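Local coordinates for protein putative pyrroline carboxylate reductase (Streptococcus pyogenes, PDB 2AHR) that probably catalyses the NAD(P)H-dependent reduction of 1-pyrroline-5-carboxylate to L-proline, the final step of proline biosynthesis, and binds NADP in a Rossmann-type domain, at residues P85-A91 / L106-M112; I30-L36 / L48-H54. One frame throughout, in Å; residues are numbered along the deposited sequence.

How the interactions relate
Both contacts belong to the Rossmann-type half of the chain and reach the same mixed sheet. Interaction 2 comes first in sequence and is complete before interaction 1 begins. It sits at the outermost strand 28-32, whereas interaction 1 pairs strands 86-88 and 108-112; strands 5-9 and 63-66 lie between the two sites. Their centres are 19 Å apart and their nearest atoms about 10 Å, so they do not touch directly. The cofactor spans the gap: residues 30-36 and 48-54 hold its adenine and 2'-phosphate, while 85-91 and 106-112 meet its nicotinamide and the adjoining ribose. Together they seat the two ends of one extended NADP along the C-terminal edge of the sheet.

Interaction 1. Residues P85-A91 / L106-M112; sequences PIISMAA and LPLLRIM. With NAP (NADP nicotinamide-adenine-dinucleotide phosphate), chain S.
M112 has its CG anti to the backbone N (chi1 -173°), and bends at chi2 and chi3 then curl the chain toward A91, setting CE 3.8 Å from A91 CA and SE 3.6 Å from C5N of the NADP nicotinamide. In I111, CG1 stands between the backbone N and the carbonyl carbon (chi1 64°), which places it against both I87 CG2 and M89 CB. The two backbones run parallel, I86, I87 and S88 bridging L108, L109 and R110. The hydrogen bond from I86 N to P107 O is the longer one, at 3.3 Å; those from L109 N to I86 O, S88 N to L109 O and I111 N to S88 O are each 2.9 Å. I86 and L108 lie side by side, with L108 CD2 on I86 CB, and helix 95-102 packs against both. On the other face, helix 134-145 meets I87 and I111.

At the end of strand 86-88, S88 OG accepts a hydrogen bond from A90 N in an ST turn. A91 N then points almost straight at ribose O2D (3.0 Å, 178°). A water in the plane of the R110 guanidinium accepts from NE and sits between A90 O and I111 O; NH1 is held by a salt bridge to E155. This is a right-handed beta-alpha-beta unit of a Rossmann fold, its C-terminal strand ends presented to the nicotinamide riboside.

Interaction 2. Residues I30-L36 / L48-H54; sequences IISGSSL and LPYAMSH. With NAP (NADP nicotinamide-adenine-dinucleotide phosphate), chain S.
The turn after the second strand of a Rossmann fold, here residues 33-35, commonly receives the adenosine end of the dinucleotide, and this contact ties it to the loop entering helix 54-58. S32 OG and H54 ND1 share a short 2.6 Å hydrogen bond at the imidazole edge. From its other nitrogen, H54 NE2 donates to adenine N1A (3.0 Å, 148°), so the two bonds fix the rotation of the ring. G33 O also lies at that edge, 3.1 Å from H54 CE1. S34 OG donates to O1X of the 2'-phosphate at 2.8 Å, its CB resting against the adenine.

Farther back, I31 N donates to P49 O at 3.1 Å and A51 N to I31 O at 2.9 Å, the single bridge between the two segments centring on I31 and Y50. The side chains of I31 and Y50 cross, with I31 CD1 3.8 Å from Y50 CB. L36, whose CG lies anti to the backbone N (chi1 -176°), brings CD2 to 3.6 Å from M52 CE.

S35 and S53 are N-caps, their hydroxyls taking R38 N and D56 N at the starts of helices 36-46 and 54-58. I31 and Y50 lean on helix 36-46, I30 and A51 pack on L57 of helix 54-58, and strand 5-9 flanks I30, I31 and H54.

Interaction 1. Residues P85-A91 / L106-M112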
loop_
_atom_site.group_PDB
_atom_site.type_symbol
_atom_site.label_atom_id
_atom_site.label_comp_id
_atom_site.label_asym_id
_atom_site.label_seq_id
_atom_site.Cartn_x
_atom_site.Cartn_y
_atom_site.Cartn_z
ATOM N N PRO E 85 45.353 24.839 -15.458
ATOM C CA PRO E 85 43.952 24.759 -15.028
ATOM C C PRO E 85 43.367 23.360 -15.285
ATOM O O PRO E 85 43.799 22.658 -16.202
ATOM C CB PRO E 85 43.256 25.813 -15.901
ATOM C CG PRO E 85 44.347 26.762 -16.295
ATOM C CD PRO E 85 45.544 25.877 -16.492
ATOM N N ILE E 86 42.419 22.950 -14.450
ATOM C CA ILE E 86 41.810 21.631 -14.563
ATOM C C ILE E 86 40.288 21.761 -14.629
ATOM O O ILE E 86 39.691 22.581 -13.919
ATOM C CB ILE E 86 42.210 20.730 -13.363
ATOM C CG1 ILE E 86 43.733 20.577 -13.280
ATOM C CG2 ILE E 86 41.558 19.353 -13.442
ATOM C CD1 ILE E 86 44.227 20.272 -11.865
ATOM N N ILE E 87 39.676 20.945 -15.492
ATOM C CA ILE E 87 38.227 20.813 -15.572
ATOM C C ILE E 87 37.815 19.445 -15.058
ATOM O O ILE E 87 38.273 18.412 -15.567
ATOM C CB ILE E 87 37.704 20.980 -17.025
ATOM C CG1 ILE E 87 38.129 22.333 -17.622
ATOM C CG2 ILE E 87 36.175 20.802 -17.086
ATOM C CD1 ILE E 87 38.108 22.356 -19.165
ATOM N N SER E 88 36.946 19.446 -14.052
ATOM C CA SER E 88 36.320 18.221 -13.560
ATOM C C SER E 88 34.915 18.082 -14.114
ATOM O O SER E 88 34.128 19.052 -14.117
ATOM C CB SER E 88 36.286 18.208 -12.023
ATOM O OG SER E 88 35.503 17.134 -11.505
HETATM N N MSE E 89 34.586 16.881 -14.577
HETATM C CA MSE E 89 33.201 16.595 -15.015
HETATM C C MSE E 89 32.402 15.764 -13.984
HETATM O O MSE E 89 31.245 15.397 -14.216
HETATM C CB MSE E 89 33.177 15.969 -16.415
HETATM C CG MSE E 89 33.466 14.468 -16.500
HETATM SE SE MSE E 89 33.461 13.790 -18.214
HETATM C CE MSE E 89 34.644 14.907 -18.960
ATOM N N ALA E 90 33.022 15.510 -12.832
ATOM C CA ALA E 90 32.516 14.559 -11.865
ATOM C C ALA E 90 31.364 15.124 -11.050
ATOM O O ALA E 90 31.414 16.269 -10.606
ATOM C CB ALA E 90 33.629 14.109 -10.939
ATOM N N ALA E 91 30.332 14.300 -10.881
ATOM C CA ALA E 91 29.218 14.582 -9.991
ATOM C C ALA E 91 29.675 14.557 -8.543
ATOM O O ALA E 91 30.506 13.727 -8.152
ATOM C CB ALA E 91 28.102 13.536 -10.197
ATOM N N LEU E 106 45.720 26.543 -8.327
ATOM C CA LEU E 106 45.227 26.251 -9.677
ATOM C C LEU E 106 43.831 26.824 -9.959
ATOM O O LEU E 106 42.929 26.713 -9.122
ATOM C CB LEU E 106 45.264 24.747 -9.953
ATOM C CG LEU E 106 46.669 24.145 -9.841
ATOM C CD1 LEU E 106 46.618 22.626 -9.838
ATOM C CD2 LEU E 106 47.604 24.668 -10.945
ATOM N N PRO E 107 43.657 27.459 -11.132
ATOM C CA PRO E 107 42.295 27.751 -11.573
ATOM C C PRO E 107 41.588 26.421 -11.834
ATOM O O PRO E 107 42.121 25.571 -12.535
ATOM C CB PRO E 107 42.502 28.534 -12.882
ATOM C CG PRO E 107 43.951 29.055 -12.793
ATOM C CD PRO E 107 44.669 27.942 -12.093
ATOM N N LEU E 108 40.418 26.229 -11.231
ATOM C CA LEU E 108 39.683 24.971 -11.384
ATOM C C LEU E 108 38.261 25.233 -11.839
ATOM O O LEU E 108 37.593 26.187 -11.375
ATOM C CB LEU E 108 39.677 24.149 -10.087
ATOM C CG LEU E 108 41.013 23.805 -9.400
ATOM C CD1 LEU E 108 40.766 23.405 -7.963
ATOM C CD2 LEU E 108 41.798 22.720 -10.150
ATOM N N LEU E 109 37.807 24.381 -12.750
ATOM C CA LEU E 109 36.461 24.497 -13.300
ATOM C C LEU E 109 35.696 23.205 -13.181
ATOM O O LEU E 109 36.275 22.116 -13.245
ATOM C CB LEU E 109 36.493 24.945 -14.767
ATOM C CG LEU E 109 37.128 26.313 -15.010
ATOM C CD1 LEU E 109 38.565 26.138 -15.501
ATOM C CD2 LEU E 109 36.303 27.145 -15.971
ATOM N N ARG E 110 34.385 23.342 -12.996
ATOM C CA ARG E 110 33.485 22.202 -13.058
ATOM C C ARG E 110 32.508 22.308 -14.228
ATOM O O ARG E 110 31.922 23.372 -14.467
ATOM C CB ARG E 110 32.673 22.062 -11.755
ATOM C CG ARG E 110 33.401 21.416 -10.604
ATOM C CD ARG E 110 32.448 21.263 -9.407
ATOM N NE ARG E 110 31.515 20.141 -9.557
ATOM C CZ ARG E 110 30.518 19.883 -8.710
ATOM N NH1 ARG E 110 30.304 20.670 -7.656
ATOM N NH2 ARG E 110 29.737 18.834 -8.914
ATOM N N ILE E 111 32.328 21.184 -14.921
ATOM C CA ILE E 111 31.257 21.021 -15.892
ATOM C C ILE E 111 30.318 19.856 -15.524
ATOM O O ILE E 111 30.718 18.877 -14.842
ATOM C CB ILE E 111 31.794 20.846 -17.350
ATOM C CG1 ILE E 111 32.621 19.561 -17.481
ATOM C CG2 ILE E 111 32.561 22.104 -17.804
ATOM C CD1 ILE E 111 33.009 19.192 -18.957
HETATM N N MSE E 112 29.058 19.983 -15.935
HETATM C CA MSE E 112 28.106 18.884 -15.807
HETATM C C MSE E 112 27.451 18.670 -17.153
HETATM O O MSE E 112 26.480 19.339 -17.468
HETATM C CB MSE E 112 27.062 19.116 -14.698
HETATM C CG MSE E 112 26.128 17.886 -14.413
HETATM SE SE MSE E 112 26.927 16.231 -14.510
HETATM C CE MSE E 112 28.027 16.455 -13.132
HETATM P PA NAP S . 32.918 5.069 -16.745
HETATM O O1A NAP S . 32.963 3.942 -15.774
HETATM O O2A NAP S . 32.204 4.657 -17.989
HETATM O O5B NAP S . 34.388 5.647 -17.097
HETATM C C5B NAP S . 35.413 5.754 -16.135
HETATM C C4B NAP S . 36.733 5.435 -16.832
HETATM O O4B NAP S . 37.851 5.791 -16.036
HETATM C C3B NAP S . 36.845 3.946 -17.155
HETATM O O3B NAP S . 36.985 3.810 -18.553
HETATM C C2B NAP S . 38.079 3.459 -16.410
HETATM O O2B NAP S . 38.938 2.623 -17.169
HETATM C C1B NAP S . 38.823 4.762 -16.149
HETATM N N9A NAP S . 39.746 4.636 -14.994
HETATM C C8A NAP S . 39.628 3.802 -13.905
HETATM N N7A NAP S . 40.701 3.995 -13.099
HETATM C C5A NAP S . 41.506 4.934 -13.657
HETATM C C6A NAP S . 42.726 5.484 -13.260
HETATM N N6A NAP S . 43.533 4.740 -12.506
HETATM N N1A NAP S . 43.313 6.444 -14.061
HETATM C C2A NAP S . 42.719 6.836 -15.248
HETATM N N3A NAP S . 41.520 6.274 -15.636
HETATM C C4A NAP S . 40.919 5.340 -14.854
HETATM O O3 NAP S . 32.241 6.362 -16.038
HETATM P PN NAP S . 31.484 7.547 -16.846
HETATM O O1N NAP S . 30.040 7.179 -16.907
HETATM O O2N NAP S . 32.194 7.892 -18.107
HETATM O O5D NAP S . 31.641 8.774 -15.806
HETATM C C5D NAP S . 32.838 9.512 -15.708
HETATM C C4D NAP S . 32.565 10.863 -15.050
HETATM O O4D NAP S . 31.587 11.600 -15.760
HETATM C C3D NAP S . 32.047 10.696 -13.625
HETATM O O3D NAP S . 32.808 11.544 -12.798
HETATM C C2D NAP S . 30.587 11.129 -13.646
HETATM O O2D NAP S . 30.244 11.775 -12.425
HETATM C C1D NAP S . 30.537 12.034 -14.896
HETATM N N1N NAP S . 29.270 12.036 -15.673
HETATM C C2N NAP S . 28.807 10.896 -16.299
HETATM C C3N NAP S . 27.628 10.933 -17.050
HETATM C C7N NAP S . 27.170 9.743 -17.841
HETATM O O7N NAP S . 26.009 9.907 -18.622
HETATM N N7N NAP S . 27.850 8.589 -17.801
HETATM C C4N NAP S . 26.921 12.136 -17.168
HETATM C C5N NAP S . 27.393 13.283 -16.547
HETATM C C6N NAP S . 28.573 13.215 -15.804
HETATM P P2B NAP S . 38.643 1.067 -17.502
HETATM O O1X NAP S . 39.900 0.482 -18.123
HETATM O O2X NAP S . 38.336 0.328 -16.220
HETATM O O3X NAP S . 37.478 0.941 -18.468
HETATM O O HOH W 1 31.151 18.492 -12.071
#

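Interaction 2. Residues I30-L36 / L48-H54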
loop_
_atom_site.group_PDB
_atom_site.type_symbol
_atom_site.label_atom_id
_atom_site.label_comp_id
_atom_site.label_asym_id
_atom_site.label_seq_id
_atom_site.Cartn_x
_atom_site.Cartn_y
_atom_site.Cartn_z
ATOM N N ILE E 30 45.296 14.859 -26.168
ATOM C CA ILE E 30 46.041 13.683 -25.722
ATOM C C ILE E 30 45.328 13.039 -24.523
ATOM O O ILE E 30 44.788 13.745 -23.660
ATOM C CB ILE E 30 47.545 14.013 -25.435
ATOM C CG1 ILE E 30 48.312 12.761 -24.965
ATOM C CG2 ILE E 30 47.677 15.199 -24.459
ATOM C CD1 ILE E 30 49.847 12.768 -25.282
ATOM N N ILE E 31 45.307 11.706 -24.493
ATOM C CA ILE E 31 44.554 10.968 -23.482
ATOM C C ILE E 31 45.450 10.125 -22.573
ATOM O O ILE E 31 46.647 9.972 -22.838
ATOM C CB ILE E 31 43.409 10.115 -24.104
ATOM C CG1 ILE E 31 43.934 9.083 -25.103
ATOM C CG2 ILE E 31 42.387 11.010 -24.781
ATOM C CD1 ILE E 31 44.302 7.756 -24.481
ATOM N N SER E 32 44.862 9.596 -21.501
ATOM C CA SER E 32 45.576 8.795 -20.518
ATOM C C SER E 32 44.584 7.906 -19.742
ATOM O O SER E 32 43.723 8.412 -19.015
ATOM C CB SER E 32 46.350 9.726 -19.577
ATOM O OG SER E 32 47.269 9.009 -18.780
ATOM N N GLY E 33 44.709 6.589 -19.900
ATOM C CA GLY E 33 43.725 5.641 -19.362
ATOM C C GLY E 33 44.032 5.082 -17.986
ATOM O O GLY E 33 44.813 5.662 -17.246
ATOM N N SER E 34 43.405 3.951 -17.649
ATOM C CA SER E 34 43.562 3.307 -16.332
ATOM C C SER E 34 44.860 2.513 -16.219
ATOM O O SER E 34 45.396 2.331 -15.124
ATOM C CB SER E 34 42.365 2.398 -16.012
ATOM O OG SER E 34 42.279 1.296 -16.906
ATOM N N SER E 35 45.330 2.020 -17.358
ATOM C CA SER E 35 46.653 1.419 -17.487
ATOM C C SER E 35 47.205 1.836 -18.841
ATOM O O SER E 35 46.442 2.234 -19.721
ATOM C CB SER E 35 46.579 -0.110 -17.371
ATOM O OG SER E 35 45.784 -0.675 -18.399
ATOM N N LEU E 36 48.524 1.763 -19.003
ATOM C CA LEU E 36 49.161 2.045 -20.295
ATOM C C LEU E 36 48.601 1.154 -21.402
ATOM O O LEU E 36 48.392 1.606 -22.531
ATOM C CB LEU E 36 50.680 1.888 -20.200
ATOM C CG LEU E 36 51.488 2.235 -21.454
ATOM C CD1 LEU E 36 51.358 3.711 -21.839
ATOM C CD2 LEU E 36 52.946 1.835 -21.257
ATOM N N LEU E 48 43.859 8.998 -31.476
ATOM C CA LEU E 48 44.474 10.117 -30.761
ATOM C C LEU E 48 45.784 9.719 -30.096
ATOM O O LEU E 48 46.003 8.534 -29.831
ATOM C CB LEU E 48 43.517 10.666 -29.696
ATOM C CG LEU E 48 42.275 11.451 -30.124
ATOM C CD1 LEU E 48 41.349 11.605 -28.922
ATOM C CD2 LEU E 48 42.624 12.814 -30.717
ATOM N N PRO E 49 46.662 10.709 -29.819
ATOM C CA PRO E 49 47.874 10.436 -29.043
ATOM C C PRO E 49 47.530 9.966 -27.632
ATOM O O PRO E 49 46.528 10.413 -27.059
ATOM C CB PRO E 49 48.564 11.802 -28.976
ATOM C CG PRO E 49 47.983 12.592 -30.104
ATOM C CD PRO E 49 46.578 12.126 -30.222
ATOM N N TYR E 50 48.342 9.063 -27.088
ATOM C CA TYR E 50 48.212 8.656 -25.687
ATOM C C TYR E 50 49.488 9.012 -24.928
ATOM O O TYR E 50 50.558 9.156 -25.533
ATOM C CB TYR E 50 47.912 7.153 -25.557
ATOM C CG TYR E 50 49.046 6.252 -26.005
ATOM C CD1 TYR E 50 49.138 5.824 -27.328
ATOM C CD2 TYR E 50 50.033 5.832 -25.105
ATOM C CE1 TYR E 50 50.186 4.999 -27.745
ATOM C CE2 TYR E 50 51.078 5.009 -25.512
ATOM C CZ TYR E 50 51.149 4.595 -26.833
ATOM O OH TYR E 50 52.179 3.781 -27.250
ATOM N N ALA E 51 49.369 9.144 -23.608
ATOM C CA ALA E 51 50.514 9.429 -22.748
ATOM C C ALA E 51 51.043 8.182 -22.034
ATOM O O ALA E 51 50.301 7.227 -21.774
ATOM C CB ALA E 51 50.168 10.520 -21.736
HETATM N N MSE E 52 52.334 8.218 -21.707
HETATM C CA MSE E 52 53.013 7.117 -21.033
HETATM C C MSE E 52 52.595 6.981 -19.563
HETATM O O MSE E 52 52.745 5.913 -18.963
HETATM C CB MSE E 52 54.534 7.279 -21.157
HETATM C CG MSE E 52 55.082 7.222 -22.597
HETATM SE SE MSE E 52 54.581 5.772 -23.559
HETATM C CE MSE E 52 55.094 4.415 -22.503
ATOM N N SER E 53 52.067 8.069 -19.003
ATOM C CA SER E 53 51.569 8.126 -17.626
ATOM C C SER E 53 50.718 9.384 -17.490
ATOM O O SER E 53 50.701 10.215 -18.399
ATOM C CB SER E 53 52.739 8.188 -16.633
ATOM O OG SER E 53 53.366 9.465 -16.644
ATOM N N HIS E 54 50.031 9.542 -16.356
ATOM C CA HIS E 54 49.273 10.776 -16.107
ATOM C C HIS E 54 50.213 11.959 -15.937
ATOM O O HIS E 54 49.919 13.055 -16.402
ATOM C CB HIS E 54 48.340 10.673 -14.889
ATOM C CG HIS E 54 47.307 9.597 -14.995
ATOM N ND1 HIS E 54 46.775 9.186 -16.198
ATOM C CD2 HIS E 54 46.688 8.861 -14.041
ATOM C CE1 HIS E 54 45.893 8.228 -15.983
ATOM N NE2 HIS E 54 45.821 8.011 -14.683
HETATM P PA NAP S . 32.918 5.069 -16.745
HETATM O O1A NAP S . 32.963 3.942 -15.774
HETATM O O2A NAP S . 32.204 4.657 -17.989
HETATM O O5B NAP S . 34.388 5.647 -17.097
HETATM C C5B NAP S . 35.413 5.754 -16.135
HETATM C C4B NAP S . 36.733 5.435 -16.832
HETATM O O4B NAP S . 37.851 5.791 -16.036
HETATM C C3B NAP S . 36.845 3.946 -17.155
HETATM O O3B NAP S . 36.985 3.810 -18.553
HETATM C C2B NAP S . 38.079 3.459 -16.410
HETATM O O2B NAP S . 38.938 2.623 -17.169
HETATM C C1B NAP S . 38.823 4.762 -16.149
HETATM N N9A NAP S . 39.746 4.636 -14.994
HETATM C C8A NAP S . 39.628 3.802 -13.905
HETATM N N7A NAP S . 40.701 3.995 -13.099
HETATM C C5A NAP S . 41.506 4.934 -13.657
HETATM C C6A NAP S . 42.726 5.484 -13.260
HETATM N N6A NAP S . 43.533 4.740 -12.506
HETATM N N1A NAP S . 43.313 6.444 -14.061
HETATM C C2A NAP S . 42.719 6.836 -15.248
HETATM N N3A NAP S . 41.520 6.274 -15.636
HETATM C C4A NAP S . 40.919 5.340 -14.854
HETATM O O3 NAP S . 32.241 6.362 -16.038
HETATM P PN NAP S . 31.484 7.547 -16.846
HETATM O O1N NAP S . 30.040 7.179 -16.907
HETATM O O2N NAP S . 32.194 7.892 -18.107
HETATM O O5D NAP S . 31.641 8.774 -15.806
HETATM C C5D NAP S . 32.838 9.512 -15.708
HETATM C C4D NAP S . 32.565 10.863 -15.050
HETATM O O4D NAP S . 31.587 11.600 -15.760
HETATM C C3D NAP S . 32.047 10.696 -13.625
HETATM O O3D NAP S . 32.808 11.544 -12.798
HETATM C C2D NAP S . 30.587 11.129 -13.646
HETATM O O2D NAP S . 30.244 11.775 -12.425
HETATM C C1D NAP S . 30.537 12.034 -14.896
HETATM N N1N NAP S . 29.270 12.036 -15.673
HETATM C C2N NAP S . 28.807 10.896 -16.299
HETATM C C3N NAP S . 27.628 10.933 -17.050
HETATM C C7N NAP S . 27.170 9.743 -17.841
HETATM O O7N NAP S . 26.009 9.907 -18.622
HETATM N N7N NAP S . 27.850 8.589 -17.801
HETATM C C4N NAP S . 26.921 12.136 -17.168
HETATM C C5N NAP S . 27.393 13.283 -16.547
HETATM C C6N NAP S . 28.573 13.215 -15.804
HETATM P P2B NAP S . 38.643 1.067 -17.502
HETATM O O1X NAP S . 39.900 0.482 -18.123
HETATM O O2X NAP S . 38.336 0.328 -16.220
HETATM O O3X NAP S . 37.478 0.941 -18.468
#